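Side-chain contacts in ParB-C (Sulfolobus sp. NOB8H2, PDB 4RS7), which probably binds DNA and helps segregate it, as the C-terminal, histone-like domain of an archaeal ParB partition protein: residues Thr51-Leu54 with Leu55-Ile59; Ser62-Glu65 with Arg66-Ile69; Lys29-Glu32 with Ile33-Met37. All coordinates share one frame; numbering follows the deposited sequence.

Overall arrangement
All three contacts are local, each along a single helix, two of them starting at its N-cap. Contacts 1 and 2 belong to the consecutive helices 52-58 and 63-74; their centres are 10 Å apart and they touch directly. D53 OD1 and R66 NE form a salt bridge of 3.2 Å, and L56 CD1 packs 3.8 Å from I69 CD1. Contact 3 lies on the long helix 24-50, on the other side of the chain's centre, with its centre 33 Å from that of contact 1 and 31 Å from that of contact 2. Contacts 1 and 3 nevertheless share an interface: T51 and I33 pack together across the two subunits.

Contact 1. Residues Thr51-Leu54 with Leu55-Ile59; sequences TVDL and LLKRI
D53 and K57, one helical turn apart, form a salt bridge in which NZ of K57 lies 2.7 Å from OD2 of D53. The ammonium arrives on the syn side of that oxygen, 25° out of the carboxylate plane. Aspartate is short enough to stay close to the helix, so the lysine has to bend back: its chi1 of -127° departs from a staggered value, further bends follow at chi2 and chi3, and CD passes 3.4 Å from the backbone O of D53. The buried carboxylate also serves R66 through OD1, so two cations share one acid. With an alanine here, K57 and R66 would probably be left close together without the acid that both face, and the end of the lysine would be free to turn.

On another side of the helix V52 and L56 run side by side, CG1 of V52 3.8 Å from CD1 of L56; branched aliphatic residues suit this buried ridge. R58 lays its CG 3.1 Å from O of L54, and its NH2 donates weakly to a water that in turn donates to O of T51. That carbonyl already accepts from N of L54 and, at 3.3 Å, from N of L55. T51 stands at the N-cap, but its hydroxyl turns back to L47 O of helix 24-50 instead of capping.

The turn thus ties three helices together: L56 packs on helix 63-74 and on W48 of helix 24-50, V52 meets M73 of helix 63-74 in the same chain, and T51 and V52 lie against I33 of the second subunit.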
loop_
_atom_site.group_PDB
_atom_site.type_symbol
_atom_site.label_atom_id
_atom_site.label_comp_id
_atom_site.label_asym_id
_atom_site.label_seq_id
_atom_site.Cartn_x
_atom_site.Cartn_y
_atom_site.Cartn_z
ATOM N N THR A 51 -10.435 13.117 0.272
ATOM C CA THR A 51 -9.901 14.125 -0.634
ATOM C C THR A 51 -10.378 13.910 -2.066
ATOM O O THR A 51 -11.452 14.373 -2.441
ATOM C CB THR A 51 -8.351 14.194 -0.591
ATOM O OG1 THR A 51 -7.794 12.910 -0.898
ATOM C CG2 THR A 51 -7.869 14.641 0.788
ATOM N N VAL A 52 -9.583 13.202 -2.859
ATOM C CA VAL A 52 -9.897 13.035 -4.273
ATOM C C VAL A 52 -11.244 12.354 -4.521
ATOM O O VAL A 52 -11.930 12.676 -5.492
ATOM C CB VAL A 52 -8.784 12.289 -5.027
ATOM C CG1 VAL A 52 -9.129 12.186 -6.510
ATOM C CG2 VAL A 52 -7.461 13.002 -4.838
ATOM N N ASP A 53 -11.637 11.423 -3.654
ATOM C CA ASP A 53 -12.920 10.752 -3.851
ATOM C C ASP A 53 -14.070 11.755 -3.784
ATOM O O ASP A 53 -15.065 11.615 -4.490
ATOM C CB ASP A 53 -13.143 9.634 -2.833
ATOM C CG ASP A 53 -14.306 8.728 -3.213
ATOM O OD1 ASP A 53 -14.351 8.268 -4.372
ATOM O OD2 ASP A 53 -15.176 8.473 -2.354
ATOM N N LEU A 54 -13.932 12.766 -2.932
ATOM C CA LEU A 54 -14.984 13.765 -2.780
ATOM C C LEU A 54 -15.065 14.618 -4.037
ATOM O O LEU A 54 -16.149 14.882 -4.558
ATOM C CB LEU A 54 -14.728 14.646 -1.559
ATOM C CG LEU A 54 -14.706 13.938 -0.203
ATOM C CD1 LEU A 54 -14.347 14.925 0.901
ATOM C CD2 LEU A 54 -16.039 13.265 0.083
ATOM N N LEU A 55 -13.905 15.045 -4.516
ATOM C CA LEU A 55 -13.815 15.809 -5.752
ATOM C C LEU A 55 -14.498 15.084 -6.916
ATOM O O LEU A 55 -15.324 15.663 -7.618
ATOM C CB LEU A 55 -12.349 16.097 -6.084
ATOM C CG LEU A 55 -12.042 16.804 -7.403
ATOM C CD1 LEU A 55 -12.621 18.212 -7.407
ATOM C CD2 LEU A 55 -10.541 16.831 -7.640
ATOM N N LEU A 56 -14.159 13.813 -7.109
ATOM C CA LEU A 56 -14.711 13.043 -8.220
ATOM C C LEU A 56 -16.205 12.780 -8.041
ATOM O O LEU A 56 -16.946 12.677 -9.016
ATOM C CB LEU A 56 -13.953 11.730 -8.396
ATOM C CG LEU A 56 -12.455 11.897 -8.647
ATOM C CD1 LEU A 56 -11.771 10.544 -8.705
ATOM C CD2 LEU A 56 -12.216 12.682 -9.931
ATOM N N LYS A 57 -16.640 12.678 -6.790
ATOM C CA LYS A 57 -18.055 12.507 -6.489
ATOM C C LYS A 57 -18.829 13.708 -6.999
ATOM O O LYS A 57 -19.875 13.565 -7.633
ATOM C CB LYS A 57 -18.263 12.407 -4.980
ATOM C CG LYS A 57 -19.037 11.205 -4.526
ATOM C CD LYS A 57 -18.105 10.040 -4.391
ATOM C CE LYS A 57 -18.470 9.155 -3.223
ATOM N NZ LYS A 57 -17.631 7.948 -3.294
ATOM N N ARG A 58 -18.308 14.894 -6.705
ATOM C CA ARG A 58 -18.974 16.143 -7.048
ATOM C C ARG A 58 -19.209 16.281 -8.544
ATOM O O ARG A 58 -20.206 16.853 -8.972
ATOM C CB ARG A 58 -18.167 17.337 -6.531
ATOM C CG ARG A 58 -17.963 17.356 -5.026
ATOM C CD ARG A 58 -17.277 18.630 -4.580
ATOM N NE ARG A 58 -16.517 18.441 -3.347
ATOM C CZ ARG A 58 -15.252 18.811 -3.182
ATOM N NH1 ARG A 58 -14.597 19.405 -4.168
ATOM N NH2 ARG A 58 -14.644 18.591 -2.025
ATOM N N ILE A 59 -18.286 15.752 -9.339
ATOM C CA ILE A 59 -18.386 15.884 -10.788
ATOM C C ILE A 59 -19.124 14.715 -11.439
ATOM O O ILE A 59 -19.211 14.633 -12.663
ATOM C CB ILE A 59 -17.016 16.102 -11.452
ATOM C CG1 ILE A 59 -16.135 14.867 -11.294
ATOM C CG2 ILE A 59 -16.332 17.318 -10.857
ATOM C CD1 ILE A 59 -14.798 14.991 -11.995
HETATM O O HOH W 1 -12.160 17.465 -1.881
#

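Contact 2. Residues Ser62-Glu65 with Arg66-Ile69; sequences SEKE and REEI
A capping box begins helix 63-74, with S62 as N-cap, and O of S62 accepts the first main-chain bond of the helix, from N of R66, at 2.9 Å. OG of S62 accepts from N of E65 at 3.1 Å and, weakly, from N of K64. N of S62 in turn donates to OE1 of E65 at 2.8 Å, completing the box; that amide comes in 44° out of the carboxylate plane. Serine is suited to the place because its short hydroxyl can meet amides of the first turn, and glutamate is just long enough to reach back.

R66 folds over the same end. Its chain bends at chi3 (-44°) and sets one guanidinium face over the S62-E63 peptide, with NH1 3.4 Å from C of S62; the exact closeness on the NH2 side is doubtful. Its polar edge is turned to helix 52-58, where NE pairs with D53 although K57 is close by.

K64 and E67 are paired more loosely, on the outer side of the helix. A bend at chi2 (53°) swings the lysine toward the next turn, yet NZ remains 3.8 Å from OE2 of E67, a long salt bridge; two waters also link the ends, one of them only weakly held by NZ. E68 crosses the lysine chain at about a right angle, its OE2 3.5 Å from CE of K64; a further water donates both to OE1 of E68 and to O of E65.

R66 and I69 form the buried side of the turn, facing helix 52-58 and packing against L61 of the connecting loop, and I69 extends to M10 of the second subunit.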
loop_
_atom_site.group_PDB
_atom_site.type_symbol
_atom_site.label_atom_id
_atom_site.label_comp_id
_atom_site.label_asym_id
_atom_site.label_seq_id
_atom_site.Cartn_x
_atom_site.Cartn_y
_atom_site.Cartn_z
ATOM N N SER A 62 -18.966 7.576 -11.204
ATOM C CA SER A 62 -19.542 6.440 -10.503
ATOM C C SER A 62 -18.514 5.830 -9.559
ATOM O O SER A 62 -17.318 6.096 -9.669
ATOM C CB SER A 62 -20.027 5.380 -11.491
ATOM O OG SER A 62 -18.956 4.569 -11.940
ATOM N N GLU A 63 -18.989 5.008 -8.632
ATOM C CA GLU A 63 -18.115 4.307 -7.704
ATOM C C GLU A 63 -17.043 3.499 -8.433
ATOM O O GLU A 63 -15.898 3.432 -7.990
ATOM C CB GLU A 63 -18.946 3.400 -6.795
ATOM C CG GLU A 63 -18.158 2.720 -5.696
ATOM C CD GLU A 63 -19.041 1.871 -4.803
ATOM O OE1 GLU A 63 -20.237 1.721 -5.130
ATOM O OE2 GLU A 63 -18.543 1.354 -3.779
ATOM N N LYS A 64 -17.413 2.887 -9.550
ATOM C CA LYS A 64 -16.467 2.084 -10.316
ATOM C C LYS A 64 -15.436 2.964 -11.010
ATOM O O LYS A 64 -14.255 2.635 -11.049
ATOM C CB LYS A 64 -17.196 1.208 -11.339
ATOM C CG LYS A 64 -16.269 0.376 -12.215
ATOM C CD LYS A 64 -15.301 -0.448 -11.376
ATOM C CE LYS A 64 -14.404 -1.309 -12.260
ATOM N NZ LYS A 64 -13.554 -2.224 -11.450
ATOM N N GLU A 65 -15.898 4.083 -11.553
ATOM C CA GLU A 65 -15.024 5.030 -12.236
ATOM C C GLU A 65 -14.031 5.667 -11.266
ATOM O O GLU A 65 -12.868 5.870 -11.601
ATOM C CB GLU A 65 -15.850 6.110 -12.937
ATOM C CG GLU A 65 -16.672 5.577 -14.107
ATOM C CD GLU A 65 -17.783 6.519 -14.529
ATOM O OE1 GLU A 65 -18.046 7.507 -13.808
ATOM O OE2 GLU A 65 -18.400 6.265 -15.585
ATOM N N ARG A 66 -14.490 5.979 -10.061
ATOM C CA ARG A 66 -13.611 6.577 -9.063
ATOM C C ARG A 66 -12.570 5.581 -8.583
ATOM O O ARG A 66 -11.414 5.941 -8.372
ATOM C CB ARG A 66 -14.412 7.107 -7.880
ATOM C CG ARG A 66 -15.161 8.392 -8.178
ATOM C CD ARG A 66 -16.011 8.807 -6.980
ATOM N NE ARG A 66 -16.733 7.679 -6.398
ATOM C CZ ARG A 66 -18.039 7.483 -6.539
ATOM N NH1 ARG A 66 -18.757 8.345 -7.235
ATOM N NH2 ARG A 66 -18.629 6.438 -5.979
ATOM N N GLU A 67 -12.988 4.330 -8.413
ATOM C CA GLU A 67 -12.088 3.269 -7.980
ATOM C C GLU A 67 -10.982 3.035 -9.004
ATOM O O GLU A 67 -9.838 2.773 -8.641
ATOM C CB GLU A 67 -12.871 1.975 -7.727
ATOM C CG GLU A 67 -12.009 0.733 -7.621
ATOM C CD GLU A 67 -12.810 -0.509 -7.256
ATOM O OE1 GLU A 67 -13.699 -0.418 -6.382
ATOM O OE2 GLU A 67 -12.553 -1.576 -7.850
ATOM N N GLU A 68 -11.330 3.124 -10.285
ATOM C CA GLU A 68 -10.349 2.974 -11.351
ATOM C C GLU A 68 -9.278 4.052 -11.249
ATOM O O GLU A 68 -8.094 3.794 -11.460
ATOM C CB GLU A 68 -11.034 3.037 -12.719
ATOM C CG GLU A 68 -11.909 1.830 -13.008
ATOM C CD GLU A 68 -12.705 1.958 -14.292
ATOM O OE1 GLU A 68 -12.701 3.050 -14.902
ATOM O OE2 GLU A 68 -13.335 0.956 -14.693
ATOM N N ILE A 69 -9.703 5.266 -10.924
ATOM C CA ILE A 69 -8.770 6.370 -10.773
ATOM C C ILE A 69 -7.849 6.172 -9.562
ATOM O O ILE A 69 -6.650 6.444 -9.638
ATOM C CB ILE A 69 -9.509 7.727 -10.735
ATOM C CG1 ILE A 69 -10.143 7.995 -12.108
ATOM C CG2 ILE A 69 -8.552 8.853 -10.363
ATOM C CD1 ILE A 69 -10.885 9.307 -12.212
HETATM O O HOH W 2 -11.112 -0.816 -10.456
HETATM O O HOH W 3 -14.363 -3.325 -8.377
HETATM O O HOH W 4 -12.475 6.184 -14.259
#

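Contact 3. Residues Lys29-Glu32 with Ile33-Met37; sequences KVYE and IWRNM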
loop_
_atom_site.group_PDB
_atom_site.type_symbol
_atom_site.label_atom_id
_atom_site.label_comp_id
_atom_site.label_asym_id
_atom_site.label_seq_id
_atom_site.Cartn_x
_atom_site.Cartn_y
_atom_site.Cartn_z
ATOM N N LYS A 29 6.119 -12.009 16.868
ATOM C CA LYS A 29 6.546 -10.698 16.392
ATOM C C LYS A 29 6.004 -10.443 14.990
ATOM O O LYS A 29 5.498 -9.362 14.698
ATOM C CB LYS A 29 8.072 -10.611 16.376
ATOM C CG LYS A 29 8.723 -10.671 17.751
ATOM C CD LYS A 29 10.202 -11.017 17.634
ATOM C CE LYS A 29 10.953 -10.727 18.923
ATOM N NZ LYS A 29 11.108 -9.262 19.151
ATOM N N VAL A 30 6.118 -11.450 14.128
ATOM C CA VAL A 30 5.637 -11.358 12.752
ATOM C C VAL A 30 4.136 -11.078 12.714
ATOM O O VAL A 30 3.666 -10.283 11.901
ATOM C CB VAL A 30 5.945 -12.649 11.968
ATOM C CG1 VAL A 30 5.325 -12.603 10.578
ATOM C CG2 VAL A 30 7.452 -12.873 11.885
ATOM N N TYR A 31 3.387 -11.733 13.595
ATOM C CA TYR A 31 1.955 -11.482 13.707
ATOM C C TYR A 31 1.673 -9.997 13.911
ATOM O O TYR A 31 0.855 -9.406 13.210
ATOM C CB TYR A 31 1.353 -12.268 14.873
ATOM C CG TYR A 31 -0.083 -11.890 15.157
ATOM C CD1 TYR A 31 -1.126 -12.527 14.502
ATOM C CD2 TYR A 31 -0.394 -10.886 16.065
ATOM C CE1 TYR A 31 -2.437 -12.187 14.747
ATOM C CE2 TYR A 31 -1.708 -10.536 16.317
ATOM C CZ TYR A 31 -2.725 -11.193 15.654
ATOM O OH TYR A 31 -4.038 -10.856 15.887
ATOM N N GLU A 32 2.352 -9.402 14.882
ATOM C CA GLU A 32 2.115 -8.004 15.226
ATOM C C GLU A 32 2.399 -7.070 14.057
ATOM O O GLU A 32 1.647 -6.130 13.810
ATOM C CB GLU A 32 2.936 -7.605 16.453
ATOM C CG GLU A 32 2.548 -8.375 17.708
ATOM C CD GLU A 32 1.114 -8.109 18.142
ATOM O OE1 GLU A 32 0.467 -7.211 17.560
ATOM O OE2 GLU A 32 0.632 -8.799 19.065
ATOM N N ILE A 33 3.485 -7.342 13.342
ATOM C CA ILE A 33 3.848 -6.568 12.164
ATOM C C ILE A 33 2.827 -6.762 11.039
ATOM O O ILE A 33 2.444 -5.802 10.369
ATOM C CB ILE A 33 5.262 -6.950 11.666
ATOM C CG1 ILE A 33 6.304 -6.663 12.750
ATOM C CG2 ILE A 33 5.597 -6.207 10.395
ATOM C CD1 ILE A 33 6.395 -5.198 13.137
ATOM N N TRP A 34 2.397 -8.007 10.839
ATOM C CA TRP A 34 1.356 -8.341 9.865
ATOM C C TRP A 34 0.099 -7.518 10.113
ATOM O O TRP A 34 -0.474 -6.942 9.186
ATOM C CB TRP A 34 1.027 -9.837 9.941
ATOM C CG TRP A 34 -0.134 -10.281 9.094
ATOM C CD1 TRP A 34 -0.309 -10.066 7.756
ATOM C CD2 TRP A 34 -1.260 -11.058 9.523
ATOM N NE1 TRP A 34 -1.484 -10.642 7.331
ATOM C CE2 TRP A 34 -2.086 -11.259 8.400
ATOM C CE3 TRP A 34 -1.657 -11.594 10.752
ATOM C CZ2 TRP A 34 -3.282 -11.972 8.467
ATOM C CZ3 TRP A 34 -2.846 -12.306 10.818
ATOM C CH2 TRP A 34 -3.642 -12.488 9.681
ATOM N N ARG A 35 -0.322 -7.462 11.374
ATOM C CA ARG A 35 -1.489 -6.673 11.759
ATOM C C ARG A 35 -1.244 -5.178 11.578
ATOM O O ARG A 35 -2.092 -4.465 11.045
ATOM C CB ARG A 35 -1.887 -6.961 13.213
ATOM C CG ARG A 35 -2.442 -8.354 13.454
ATOM C CD ARG A 35 -3.612 -8.658 12.537
ATOM N NE ARG A 35 -4.309 -9.873 12.949
ATOM C CZ ARG A 35 -5.181 -10.535 12.195
ATOM N NH1 ARG A 35 -5.464 -10.107 10.971
ATOM N NH2 ARG A 35 -5.765 -11.634 12.663
ATOM N N ASN A 36 -0.084 -4.704 12.025
ATOM C CA ASN A 36 0.240 -3.284 11.938
ATOM C C ASN A 36 0.294 -2.783 10.497
ATOM O O ASN A 36 -0.099 -1.651 10.200
ATOM C CB ASN A 36 1.565 -2.978 12.646
ATOM C CG ASN A 36 1.480 -3.150 14.156
ATOM O OD1 ASN A 36 0.392 -3.292 14.720
ATOM N ND2 ASN A 36 2.631 -3.125 14.818
HETATM N N MSE A 37 0.782 -3.638 9.606
HETATM C CA MSE A 37 0.916 -3.300 8.194
HETATM C C MSE A 37 -0.432 -2.941 7.567
HETATM O O MSE A 37 -0.511 -2.075 6.687
HETATM C CB MSE A 37 1.535 -4.473 7.439
HETATM C CG MSE A 37 2.227 -4.088 6.162
HETATM SE SE MSE A 37 3.980 -3.332 6.515
HETATM C CE MSE A 37 5.066 -4.945 6.367
#
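The tyrosine of the Y31-R35 pair has CG anti to its own N (chi1 172°), and the arginine bends at chi2 (-55°); together these torsions carry the R35 chain across the Y31 ring. CG of R35 sits over one face, 3.9 Å from the ring centroid, in a CH-pi contact. Farther along, NE of R35 donates to OH of Y31 at 3.1 Å, an almost straight bond of 170° with the hydroxyl lying close to the guanidinium plane. Tyrosine suits the site by giving both a flat apolar face for the CG methylene and an oxygen at the far end for the charged group. The two planes stand nearly perpendicular: the guanidinium points its NE edge at the hydroxyl from above the phenol plane, and does not stack on the ring.

W34 joins from the neighbouring position. Its six-membered ring meets Y31 obliquely, with CE3 of W34 3.9 Å from CD1 of Y31 and the tyrosine atom near the indole plane. CZ3 of the same indole lies 3.2 Å above the middle of the R35 guanidinium. The cationic group therefore has the hydroxyl at its edge and an indole carbon over a face, contacts that probably limit its rotation. The main chain is regular here: N of R35 donates to O of Y31 at 2.9 Å, and N of W34 to O of V30 at 2.8 Å.

Helix 24-50 bears the cluster and is consistent with the long central helix of the histone-like fold: V30, W34 and R35 pack on helix 2-9, while V30 and W34 also meet M73 of the second subunit, whose Y77 hydroxyl bonds to O of W34.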